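Long-range contact in conserved protein (Methanothermobacter thermautotrophicus, PDB 3BEY), which is of unknown function but belongs to the carboxymuconolactone decarboxylase family and may have peroxiredoxin activity: residues D[37-42]-D[69-74]. Sequence-based numbering, arbitrary orientation.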
loop_
_atom_site.group_PDB
_atom_site.type_symbol
_atom_site.label_atom_id
_atom_site.label_comp_id
_atom_site.label_asym_id
_atom_site.label_seq_id
_atom_site.Cartn_x
_atom_site.Cartn_y
_atom_site.Cartn_z
ATOM N N LYS D 37 -16.282 -4.319 15.958
ATOM C CA LYS D 37 -14.823 -4.342 15.931
ATOM C C LYS D 37 -14.268 -5.572 15.200
ATOM O O LYS D 37 -13.220 -5.496 14.556
ATOM C CB LYS D 37 -14.272 -4.263 17.353
ATOM C CG LYS D 37 -14.501 -2.894 18.001
ATOM C CD LYS D 37 -14.223 -2.911 19.500
ATOM C CE LYS D 37 -15.267 -3.742 20.246
ATOM N NZ LYS D 37 -15.077 -3.702 21.711
ATOM N N LEU D 38 -14.975 -6.695 15.283
ATOM C CA LEU D 38 -14.541 -7.915 14.605
ATOM C C LEU D 38 -14.709 -7.766 13.092
ATOM O O LEU D 38 -13.795 -8.075 12.333
ATOM C CB LEU D 38 -15.339 -9.128 15.105
ATOM C CG LEU D 38 -14.976 -9.614 16.513
ATOM C CD1 LEU D 38 -15.978 -10.655 16.974
ATOM C CD2 LEU D 38 -13.565 -10.188 16.517
ATOM N N LEU D 39 -15.877 -7.306 12.659
ATOM C CA LEU D 39 -16.115 -7.090 11.238
ATOM C C LEU D 39 -15.103 -6.064 10.710
ATOM O O LEU D 39 -14.503 -6.248 9.649
ATOM C CB LEU D 39 -17.537 -6.573 11.007
ATOM C CG LEU D 39 -18.692 -7.542 11.285
ATOM C CD1 LEU D 39 -19.962 -6.757 11.521
ATOM C CD2 LEU D 39 -18.840 -8.527 10.106
ATOM N N ILE D 40 -14.907 -4.985 11.455
ATOM C CA ILE D 40 -13.968 -3.961 11.037
ATOM C C ILE D 40 -12.548 -4.518 10.892
ATOM O O ILE D 40 -11.852 -4.180 9.937
ATOM C CB ILE D 40 -13.992 -2.769 12.023
ATOM C CG1 ILE D 40 -15.338 -2.054 11.911
ATOM C CG2 ILE D 40 -12.880 -1.775 11.708
ATOM C CD1 ILE D 40 -15.560 -1.065 13.011
ATOM N N SER D 41 -12.134 -5.380 11.828
ATOM C CA SER D 41 -10.800 -5.984 11.795
ATOM C C SER D 41 -10.597 -6.833 10.559
ATOM O O SER D 41 -9.506 -6.869 9.989
ATOM C CB SER D 41 -10.561 -6.883 13.006
ATOM O OG SER D 41 -10.499 -6.145 14.202
ATOM N N VAL D 42 -11.640 -7.541 10.158
ATOM C CA VAL D 42 -11.528 -8.387 8.996
ATOM C C VAL D 42 -11.457 -7.531 7.737
ATOM O O VAL D 42 -10.526 -7.670 6.943
ATOM C CB VAL D 42 -12.713 -9.376 8.913
ATOM C CG1 VAL D 42 -12.688 -10.116 7.574
ATOM C CG2 VAL D 42 -12.635 -10.366 10.065
ATOM N N GLY D 69 -20.883 -15.143 5.623
ATOM C CA GLY D 69 -21.650 -14.279 4.749
ATOM C C GLY D 69 -21.514 -12.822 5.130
ATOM O O GLY D 69 -21.357 -11.954 4.271
ATOM N N GLU D 70 -21.581 -12.542 6.426
ATOM C CA GLU D 70 -21.457 -11.176 6.894
ATOM C C GLU D 70 -20.009 -10.737 6.717
ATOM O O GLU D 70 -19.722 -9.573 6.460
ATOM C CB GLU D 70 -21.884 -11.095 8.360
ATOM C CG GLU D 70 -23.360 -11.457 8.564
ATOM C CD GLU D 70 -23.732 -11.682 10.026
ATOM O OE1 GLU D 70 -23.183 -12.623 10.644
ATOM O OE2 GLU D 70 -24.576 -10.916 10.553
ATOM N N LEU D 71 -19.100 -11.693 6.838
ATOM C CA LEU D 71 -17.685 -11.431 6.691
ATOM C C LEU D 71 -17.346 -11.087 5.235
ATOM O O LEU D 71 -16.542 -10.189 4.968
ATOM C CB LEU D 71 -16.906 -12.660 7.147
ATOM C CG LEU D 71 -15.893 -12.485 8.274
ATOM C CD1 LEU D 71 -16.457 -11.608 9.385
ATOM C CD2 LEU D 71 -15.515 -13.863 8.802
ATOM N N ALA D 72 -17.968 -11.798 4.295
ATOM C CA ALA D 72 -17.720 -11.552 2.879
ATOM C C ALA D 72 -18.186 -10.156 2.485
ATOM O O ALA D 72 -17.636 -9.548 1.568
ATOM C CB ALA D 72 -18.424 -12.594 2.029
ATOM N N GLU D 73 -19.210 -9.660 3.178
ATOM C CA GLU D 73 -19.755 -8.329 2.920
ATOM C C GLU D 73 -18.793 -7.284 3.457
ATOM O O GLU D 73 -18.653 -6.209 2.881
ATOM C CB GLU D 73 -21.120 -8.179 3.593
ATOM C CG GLU D 73 -21.638 -6.744 3.696
ATOM C CD GLU D 73 -21.810 -6.059 2.345
ATOM O OE1 GLU D 73 -21.601 -6.712 1.296
ATOM O OE2 GLU D 73 -22.156 -4.858 2.344
ATOM N N ALA D 74 -18.141 -7.610 4.568
ATOM C CA ALA D 74 -17.169 -6.721 5.179
ATOM C C ALA D 74 -16.027 -6.535 4.192
ATOM O O ALA D 74 -15.553 -5.426 3.983
ATOM C CB ALA D 74 -16.644 -7.325 6.478
#
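L71 meets V42 and L39 where helix 34-47 packs against the first turns of helix 68-90. Along L71, CB makes no close contact with 37-42; the touching begins at CG, 4.0 Å from CG1 of V42. CD1 then enters the notch between two partners, 4.0 Å from CD2 of L39 and 4.1 Å from CG2 of V42, while CD2 of L71 makes no close contact with 37-42. The V42 and L71 side chains run at about a right angle to each other, both V42 methyls resting on L71. In L39, chi1 -68° sets CG anti to the carbonyl carbon, and with chi2 159° it is CD2 that reaches across to the backbone of helix 68-90, 3.9 Å from the carbonyl O of E70. On the A74 side the small methyl CB lies 4.0 Å from L39 O, and the CA atoms of L39 and A74 come within 6.2 Å. E70 offers this patch its CB, while its carboxylate forms a salt bridge with R35 and accepts a hydrogen bond from T67 N at the start of the helix. A61 and L62 of helix 51-62 also touch L71, and I93 of another subunit packs on both V42 and L71. The helix segments cross at -53° with axes 9.1 Å apart, an oblique apolar helix-helix packing within the all-helical AhpD-like fold, whose helix 51-62 follows C50 of the C50-C53 disulfide and carries C53.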